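Local structure of fatty acid-binding protein homolog (Ascaris suum, 6I8X) at residues P10-G15 and D102-T107; K49-A54 and Y62-L67; K76-G81 and I96-K101. The protein binds fatty acids inside a ten-stranded beta-barrel and may sequester potentially toxic fatty acids and their peroxidation products, or help maintain the impermeable lipid layer of the eggshell. One frame throughout, in Å; residues are numbered along the deposited sequence.

Interaction 1: P10-G15 and D102-T107; sequences PDKFLG and DPNTLT. With TAM (tris(hydroxyethyl)aminomethane), chain K; EDO (1,2-ethanediol), chain F.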
# COMPACT_ATOMS: atom_id res chain seq x y z
N PRO A 10 2.08 -8.29 11.88
CA PRO A 10 2.57 -7.69 13.13
C PRO A 10 1.77 -6.43 13.50
O PRO A 10 1.40 -5.69 12.60
CB PRO A 10 4.04 -7.36 12.81
CG PRO A 10 4.39 -8.27 11.69
CD PRO A 10 3.15 -8.31 10.86
N ASP A 11 1.51 -6.21 14.82
CA ASP A 11 0.77 -5.06 15.38
C ASP A 11 1.33 -3.70 14.95
O ASP A 11 0.60 -2.72 14.93
CB ASP A 11 0.66 -5.16 16.90
CG ASP A 11 -0.30 -6.24 17.34
OD1 ASP A 11 -1.46 -6.24 16.85
OD2 ASP A 11 0.08 -7.08 18.18
N LYS A 12 2.64 -3.68 14.63
CA LYS A 12 3.47 -2.61 14.06
C LYS A 12 2.72 -1.94 12.89
O LYS A 12 2.83 -0.75 12.68
CB LYS A 12 4.70 -3.30 13.42
CG LYS A 12 6.05 -2.81 13.83
CD LYS A 12 7.10 -3.35 12.86
CE LYS A 12 7.90 -4.51 13.41
NZ LYS A 12 7.11 -5.77 13.41
N PHE A 13 2.05 -2.76 12.06
CA PHE A 13 1.38 -2.34 10.84
C PHE A 13 -0.10 -2.04 11.00
O PHE A 13 -0.72 -1.57 10.06
CB PHE A 13 1.61 -3.38 9.73
CG PHE A 13 3.07 -3.53 9.38
CD1 PHE A 13 3.76 -2.51 8.72
CD2 PHE A 13 3.77 -4.68 9.73
CE1 PHE A 13 5.12 -2.64 8.42
CE2 PHE A 13 5.13 -4.82 9.42
CZ PHE A 13 5.80 -3.79 8.77
N LEU A 14 -0.66 -2.27 12.18
CA LEU A 14 -2.06 -1.99 12.45
C LEU A 14 -2.27 -0.55 12.88
O LEU A 14 -1.47 0.00 13.63
CB LEU A 14 -2.64 -2.94 13.52
CG LEU A 14 -2.81 -4.42 13.12
CD1 LEU A 14 -3.41 -5.23 14.27
CD2 LEU A 14 -3.67 -4.57 11.86
N GLY A 15 -3.37 0.02 12.40
CA GLY A 15 -3.76 1.37 12.76
C GLY A 15 -3.98 2.31 11.60
O GLY A 15 -4.12 1.88 10.45
N ASP A 102 9.47 -10.47 5.97
CA ASP A 102 10.02 -10.76 7.30
C ASP A 102 9.12 -9.99 8.28
O ASP A 102 8.27 -9.25 7.79
CB ASP A 102 11.52 -10.35 7.41
CG ASP A 102 11.84 -8.89 7.10
OD1 ASP A 102 11.32 -8.00 7.81
OD2 ASP A 102 12.63 -8.65 6.16
N PRO A 103 9.26 -10.12 9.62
CA PRO A 103 8.33 -9.39 10.53
C PRO A 103 8.37 -7.85 10.48
O PRO A 103 7.45 -7.20 11.01
CB PRO A 103 8.72 -9.90 11.92
CG PRO A 103 10.09 -10.47 11.77
CD PRO A 103 10.16 -11.01 10.38
N ASN A 104 9.40 -7.27 9.87
CA ASN A 104 9.56 -5.82 9.78
C ASN A 104 9.20 -5.28 8.37
O ASN A 104 9.24 -4.07 8.16
CB ASN A 104 11.02 -5.42 10.13
CG ASN A 104 11.68 -6.20 11.24
OD1 ASN A 104 11.19 -6.30 12.37
ND2 ASN A 104 12.83 -6.78 10.92
N THR A 105 8.83 -6.16 7.43
CA THR A 105 8.57 -5.81 6.03
C THR A 105 7.25 -6.33 5.45
O THR A 105 7.11 -7.51 5.12
CB THR A 105 9.75 -6.29 5.13
OG1 THR A 105 10.98 -5.95 5.75
CG2 THR A 105 9.69 -5.70 3.73
N LEU A 106 6.34 -5.40 5.20
CA LEU A 106 5.08 -5.70 4.54
C LEU A 106 5.19 -5.29 3.06
O LEU A 106 5.65 -4.19 2.76
CB LEU A 106 3.93 -4.97 5.25
CG LEU A 106 2.55 -4.91 4.58
CD1 LEU A 106 1.85 -6.25 4.62
CD2 LEU A 106 1.67 -3.88 5.30
N THR A 107 4.84 -6.19 2.15
CA THR A 107 4.84 -5.89 0.72
C THR A 107 3.39 -5.84 0.20
O THR A 107 2.49 -6.40 0.83
CB THR A 107 5.75 -6.83 -0.08
OG1 THR A 107 5.16 -8.12 -0.15
CG2 THR A 107 7.17 -6.88 0.46
C TAM K . -4.73 -0.18 17.11
C1 TAM K . -5.85 -0.38 16.01
C2 TAM K . -3.79 1.00 16.59
C3 TAM K . -5.18 0.11 18.62
C4 TAM K . -6.23 -1.81 15.69
C5 TAM K . -4.51 2.33 16.43
C6 TAM K . -6.64 -0.12 18.91
N TAM K . -4.04 -1.49 17.07
O4 TAM K . -7.22 -1.84 14.70
O5 TAM K . -3.80 3.30 15.60
O6 TAM K . -6.89 0.07 20.29
C1 EDO F . 2.87 -8.50 17.03
O1 EDO F . 4.00 -8.16 16.24
C2 EDO F . 1.90 -9.41 16.21
O2 EDO F . 0.97 -10.03 17.08
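F13 and L106 meet at the closed end of the fatty-acid-binding beta-barrel, where the 3-10 turn 11-13, just ahead of strand 15-23, packs against the turn that leads into strand 105-112. The F13 ring is the centre of the contact, and its two faces are occupied differently. Over one face sits L106 CB, 4.1 Å from the F13 ring centroid and only 9° off the ring normal, which makes this a CH-pi contact above the middle of the ring. The opposite face carries CB of K12, displaced toward the rim. The ring edge is turned to the backbone of the other segment: F13 CZ comes within 3.5 Å of N104 O, and P103 O also lies near the ring plane. With chi1 at -62°, CG of F13 stands anti to its own carbonyl carbon, and this directs the ring across to L106, the two side chains running past one another in opposite senses.

From its place over the rim of that face, the K12 chain bends at chi3 and chi4, which brings its ammonium back to the turn. K12 NZ donates to P103 O at 2.8 Å, approaching from above the carbonyl plane, 43° out of it. CG of P10 is 3.3 Å from the same P103 O, and the F13 ring edge also faces it, so this oxygen is approached by three side chains.

The partner segment opens with a type I beta turn, D102 to T105, and runs on into strand 105-112. Beyond the turn, L106 also touches F51, L9 and L80, while R126 bonds to the carbonyl of K12. N104 N donates to D102 OD1 at 2.9 Å through the anti lone pair, an Asx turn; T105 OG1 is a second donor to D102 OD1, also at 2.9 Å, from above the carboxylate plane.

Interaction 2: K49-A54 and Y62-L67; sequences KKFRNA and YDMENL. With VCA (vaccenic acid), chain C.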
# COMPACT_ATOMS: atom_id res chain seq x y z
N LYS A 49 -3.80 6.06 5.48
CA LYS A 49 -3.82 4.61 5.32
C LYS A 49 -4.35 3.98 6.58
O LYS A 49 -4.05 4.44 7.67
CB LYS A 49 -2.41 4.07 4.98
CG LYS A 49 -2.01 4.35 3.54
CD LYS A 49 -0.66 3.74 3.19
CE LYS A 49 -0.20 4.14 1.82
NZ LYS A 49 -0.82 3.34 0.76
N LYS A 50 -5.19 2.97 6.44
CA LYS A 50 -5.77 2.27 7.59
C LYS A 50 -5.60 0.81 7.38
O LYS A 50 -5.91 0.31 6.31
CB LYS A 50 -7.25 2.62 7.80
CG LYS A 50 -7.50 4.04 8.21
CD LYS A 50 -9.00 4.27 8.52
CE LYS A 50 -9.25 5.64 9.07
NZ LYS A 50 -10.71 5.97 9.11
N PHE A 51 -5.06 0.14 8.38
CA PHE A 51 -4.88 -1.32 8.41
C PHE A 51 -5.54 -1.80 9.69
O PHE A 51 -5.28 -1.25 10.77
CB PHE A 51 -3.38 -1.69 8.45
CG PHE A 51 -2.61 -1.44 7.17
CD1 PHE A 51 -2.02 -0.20 6.92
CD2 PHE A 51 -2.43 -2.47 6.24
CE1 PHE A 51 -1.26 0.01 5.76
CE2 PHE A 51 -1.68 -2.25 5.07
CZ PHE A 51 -1.08 -1.02 4.85
N ARG A 52 -6.43 -2.78 9.58
CA ARG A 52 -7.07 -3.36 10.75
C ARG A 52 -7.32 -4.86 10.56
O ARG A 52 -7.30 -5.35 9.43
CB ARG A 52 -8.38 -2.61 11.08
CG ARG A 52 -9.49 -2.78 10.05
CD ARG A 52 -10.79 -2.21 10.57
NE ARG A 52 -11.87 -2.34 9.58
CZ ARG A 52 -12.18 -1.41 8.68
NH1 ARG A 52 -11.49 -0.28 8.61
NH2 ARG A 52 -13.18 -1.62 7.83
N ASN A 53 -7.64 -5.57 11.68
CA ASN A 53 -8.08 -6.96 11.67
C ASN A 53 -9.45 -6.88 10.98
O ASN A 53 -10.15 -5.89 11.18
CB ASN A 53 -8.27 -7.49 13.10
CG ASN A 53 -6.98 -7.65 13.86
OD1 ASN A 53 -6.22 -8.55 13.60
ND2 ASN A 53 -6.70 -6.77 14.80
N ALA A 54 -9.78 -7.84 10.11
CA ALA A 54 -11.05 -7.81 9.36
C ALA A 54 -12.28 -7.59 10.24
O ALA A 54 -12.48 -8.33 11.20
CB ALA A 54 -11.21 -9.08 8.54
N TYR A 62 -7.59 -9.35 7.09
CA TYR A 62 -7.44 -7.91 7.31
C TYR A 62 -8.22 -7.05 6.37
O TYR A 62 -8.65 -7.49 5.30
CB TYR A 62 -5.94 -7.56 7.19
CG TYR A 62 -5.10 -8.35 8.16
CD1 TYR A 62 -4.95 -7.94 9.48
CD2 TYR A 62 -4.58 -9.60 7.79
CE1 TYR A 62 -4.28 -8.73 10.41
CE2 TYR A 62 -3.92 -10.41 8.72
CZ TYR A 62 -3.78 -9.97 10.03
OH TYR A 62 -3.11 -10.71 10.95
N ASP A 63 -8.36 -5.78 6.76
CA ASP A 63 -8.94 -4.73 5.94
C ASP A 63 -7.91 -3.62 5.81
O ASP A 63 -7.17 -3.34 6.75
CB ASP A 63 -10.22 -4.14 6.57
CG ASP A 63 -11.33 -5.13 6.84
OD1 ASP A 63 -11.41 -6.15 6.10
OD2 ASP A 63 -12.11 -4.89 7.78
N MET A 64 -7.86 -3.01 4.65
CA MET A 64 -7.00 -1.85 4.45
C MET A 64 -7.73 -0.84 3.58
O MET A 64 -8.47 -1.18 2.66
CB MET A 64 -5.55 -2.19 3.99
CG MET A 64 -5.29 -2.05 2.51
SD MET A 64 -4.85 -0.38 1.88
CE MET A 64 -3.13 -0.36 2.14
N GLU A 65 -7.54 0.42 3.92
CA GLU A 65 -8.14 1.54 3.20
C GLU A 65 -7.06 2.52 2.83
O GLU A 65 -6.16 2.78 3.62
CB GLU A 65 -9.18 2.25 4.10
CG GLU A 65 -10.35 1.37 4.51
CD GLU A 65 -11.44 2.06 5.31
OE1 GLU A 65 -11.19 2.41 6.48
OE2 GLU A 65 -12.56 2.19 4.77
N ASN A 66 -7.20 3.11 1.66
CA ASN A 66 -6.40 4.23 1.20
C ASN A 66 -7.41 5.33 1.04
O ASN A 66 -8.25 5.24 0.15
CB ASN A 66 -5.76 3.95 -0.15
CG ASN A 66 -4.41 3.34 -0.06
OD1 ASN A 66 -3.53 3.85 0.61
ND2 ASN A 66 -4.21 2.27 -0.79
N LEU A 67 -7.38 6.32 1.93
CA LEU A 67 -8.28 7.47 1.91
C LEU A 67 -7.50 8.67 1.41
O LEU A 67 -6.51 9.06 2.03
CB LEU A 67 -8.90 7.74 3.31
CG LEU A 67 -9.57 6.54 4.02
CD1 LEU A 67 -10.11 6.94 5.38
CD2 LEU A 67 -10.71 5.90 3.14
O2 VCA C . -0.58 4.61 -2.06
C1 VCA C . -0.45 5.92 -2.02
O1 VCA C . -0.27 6.53 -1.00
C2 VCA C . -0.54 6.59 -3.36
C3 VCA C . -1.26 7.94 -3.37
C4 VCA C . -1.64 8.38 -4.77
C5 VCA C . -2.23 9.77 -4.87
C6 VCA C . -3.74 9.81 -4.71
C7 VCA C . -4.28 11.23 -4.61
C8 VCA C . -4.48 11.98 -5.92
C9 VCA C . -5.78 11.68 -6.62
C10 VCA C . -5.89 12.36 -7.99
C11 VCA C . -6.73 11.60 -8.98
C12 VCA C . -6.40 10.45 -9.55
C13 VCA C . -5.13 9.68 -9.32
C14 VCA C . -4.92 8.53 -10.30
C15 VCA C . -3.57 7.84 -10.18
C16 VCA C . -3.26 7.23 -8.82
C17 VCA C . -1.94 6.49 -8.77
C18 VCA C . -1.79 5.61 -7.56
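K49 and N66 run alongside each other on the inward face of the antiparallel hairpin formed by strands 47-53 and 62-68, whose local axes run 4.7 Å apart at 166°. The K49 chain is extended until chi4, where a turn to -81° swings NZ onto N66 OD1 at 2.8 Å, in the carbonyl plane and on a lone pair. K49 NZ also donates to vaccenic acid O2 at 3.1 Å and is hydrogen-bonded to Y124 OH; three polar partners thus surround the ammonium at the carboxylate end of the ligand.

On the same face M64, bent at chi2 and chi3, runs alongside F51. Its CE reaches F51 CZ at 3.5 Å, while M64 SD stands at a distance above the face, 5.2 Å from the F51 ring centroid, a Met-aromatic contact.

The other face carries charge. R52 CG sits between the backbone N and the carbonyl carbon (chi1 67°), and the extended chain beyond it runs across D63. R52 NE forms a salt bridge to D63 OD2 at 3.1 Å, with D63 CB over one guanidinium face, while R52 NH1 meets E65 OE1 at the edge in a weak bond of 3.4 Å. D63 OD2 also accepts from A55 N, and E65 OE2 bonds to H74.

Paired backbone bonds join K50 to E65 and R52 to D63. Strand 47-53 continues the barrel toward strand 15-23 through F17 and G15, strand 62-68 pairs onward with 72-78, and F51 and M64 both rest on F98 of strand 93-100.

Interaction 3: K76-G81 and I96-K101; sequences KDWALG and ITFDLK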
# COMPACT_ATOMS: atom_id res chain seq x y z
N LYS A 76 -11.30 -5.41 1.64
CA LYS A 76 -11.87 -6.15 2.78
C LYS A 76 -11.62 -7.64 2.76
O LYS A 76 -11.77 -8.28 1.73
CB LYS A 76 -13.38 -5.88 2.91
CG LYS A 76 -13.80 -4.40 2.87
CD LYS A 76 -13.50 -3.66 4.18
CE LYS A 76 -14.31 -2.39 4.30
NZ LYS A 76 -15.78 -2.67 4.42
N ASP A 77 -11.31 -8.18 3.95
CA ASP A 77 -11.11 -9.60 4.25
C ASP A 77 -9.98 -10.26 3.47
O ASP A 77 -10.15 -11.39 3.01
CB ASP A 77 -12.42 -10.40 4.07
CG ASP A 77 -13.22 -10.44 5.33
OD1 ASP A 77 -12.73 -11.02 6.31
OD2 ASP A 77 -14.31 -9.84 5.36
N TRP A 78 -8.84 -9.59 3.36
CA TRP A 78 -7.71 -10.21 2.67
C TRP A 78 -6.76 -10.96 3.65
O TRP A 78 -6.77 -10.71 4.85
CB TRP A 78 -6.96 -9.21 1.78
CG TRP A 78 -6.48 -7.98 2.50
CD1 TRP A 78 -7.10 -6.77 2.53
CD2 TRP A 78 -5.26 -7.84 3.26
NE1 TRP A 78 -6.35 -5.88 3.27
CE2 TRP A 78 -5.24 -6.52 3.75
CE3 TRP A 78 -4.20 -8.71 3.58
CZ2 TRP A 78 -4.21 -6.05 4.57
CZ3 TRP A 78 -3.20 -8.26 4.42
CH2 TRP A 78 -3.19 -6.93 4.90
N ALA A 79 -5.98 -11.89 3.12
CA ALA A 79 -5.01 -12.65 3.89
C ALA A 79 -3.63 -12.42 3.30
O ALA A 79 -3.50 -12.18 2.09
CB ALA A 79 -5.37 -14.13 3.86
N LEU A 80 -2.58 -12.50 4.14
CA LEU A 80 -1.19 -12.37 3.67
C LEU A 80 -0.83 -13.59 2.76
O LEU A 80 -1.15 -14.74 3.10
CB LEU A 80 -0.22 -12.22 4.86
CG LEU A 80 -0.33 -10.88 5.65
CD1 LEU A 80 0.40 -10.95 6.98
CD2 LEU A 80 0.19 -9.70 4.84
N GLY A 81 -0.30 -13.28 1.58
CA GLY A 81 0.07 -14.26 0.55
C GLY A 81 -1.08 -14.70 -0.33
O GLY A 81 -0.89 -15.55 -1.21
N ILE A 96 -4.12 -7.74 -6.46
CA ILE A 96 -3.33 -7.30 -5.31
C ILE A 96 -2.99 -8.46 -4.39
O ILE A 96 -3.83 -9.30 -4.12
CB ILE A 96 -4.03 -6.15 -4.53
CG1 ILE A 96 -4.51 -5.00 -5.50
CG2 ILE A 96 -3.14 -5.64 -3.36
CD1 ILE A 96 -5.59 -4.03 -4.93
N THR A 97 -1.77 -8.45 -3.84
CA THR A 97 -1.35 -9.38 -2.83
C THR A 97 -0.56 -8.64 -1.78
O THR A 97 0.47 -8.05 -2.10
CB THR A 97 -0.47 -10.53 -3.41
OG1 THR A 97 -1.03 -11.04 -4.62
CG2 THR A 97 -0.24 -11.64 -2.40
N PHE A 98 -0.99 -8.74 -0.50
CA PHE A 98 -0.19 -8.26 0.62
C PHE A 98 0.56 -9.48 1.11
O PHE A 98 0.02 -10.59 1.09
CB PHE A 98 -1.05 -7.71 1.75
CG PHE A 98 -1.73 -6.41 1.43
CD1 PHE A 98 -1.11 -5.19 1.70
CD2 PHE A 98 -3.01 -6.39 0.89
CE1 PHE A 98 -1.76 -3.99 1.43
CE2 PHE A 98 -3.67 -5.17 0.63
CZ PHE A 98 -3.04 -3.99 0.90
N ASP A 99 1.81 -9.30 1.54
CA ASP A 99 2.64 -10.38 2.05
C ASP A 99 3.70 -9.84 2.98
O ASP A 99 3.93 -8.64 3.02
CB ASP A 99 3.26 -11.16 0.89
CG ASP A 99 3.46 -12.66 1.13
OD1 ASP A 99 3.35 -13.10 2.32
OD2 ASP A 99 3.77 -13.38 0.16
N LEU A 100 4.33 -10.72 3.75
CA LEU A 100 5.41 -10.39 4.68
C LEU A 100 6.70 -10.93 4.14
O LEU A 100 6.77 -12.12 3.84
CB LEU A 100 5.17 -11.03 6.07
CG LEU A 100 4.17 -10.38 7.02
CD1 LEU A 100 4.20 -11.10 8.38
CD2 LEU A 100 4.47 -8.89 7.25
N LYS A 101 7.71 -10.08 4.00
CA LYS A 101 9.05 -10.53 3.56
C LYS A 101 9.82 -11.01 4.79
O LYS A 101 10.71 -11.83 4.68
CB LYS A 101 9.82 -9.39 2.86
CG LYS A 101 9.70 -9.40 1.35
CD LYS A 101 10.99 -8.91 0.71
CE LYS A 101 11.33 -9.67 -0.55
NZ LYS A 101 12.74 -9.46 -0.95
O HOH W 1 -3.39 -10.20 -0.06
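W78 and F98 stack beside the gap between strands 72-78 and 84-87, the outermost strands of the fatty-acid-binding barrel. The chain turns a corner at D77, and 78-81 runs 64° from 97-100. D77 and W78 both face Y62 in a G1 beta bulge.

The aromatic contact is a face-to-face stack, with the W78 six-membered ring and the F98 ring centred 4.1 Å apart and their planes at 19°. F98 CD2 lies over the centre of the indole, and W78 CZ3 reaches F98 CB at 3.5 Å. F84 and Y62 also meet the indole.

Apolar packing continues at L80, whose two methyls divide the work: CD2 lies against the F98 backbone and CB, while CD1 touches L100 CG at 3.8 Å.

The polar links across the contact use backbone groups. A water takes the F98 N-H and donates to A79 O. Separately, D99 OD1, which accepts from L100 N within its own segment, forms a salt bridge with K7 outside the contact. F98 O receives G81 N in a nearly straight bond, 2.8 Å long with an angle of 175° at the hydrogen.

In the fold
The three contacts cluster in one part of the barrel, with centres 11 to 12 Å apart. Along the chain, both segments of interaction 2 precede those of interaction 3, and all four fall between the two segments of interaction 1. All three reach the same antiparallel sheet: interaction 2 joins interaction 1 through a probable bond from G15 N to F51 O, and interaction 3 through one from Y62 N to W78 O. Strands 93-100 and 105-112 are neighbours, linking interactions 1 and 3 by a probable bond from T107 N to D99 O. L106 also packs on F51, so interactions 1 and 2 share apolar contact as well as a backbone bond, while K49 of interaction 2 reaches the bound fatty acid.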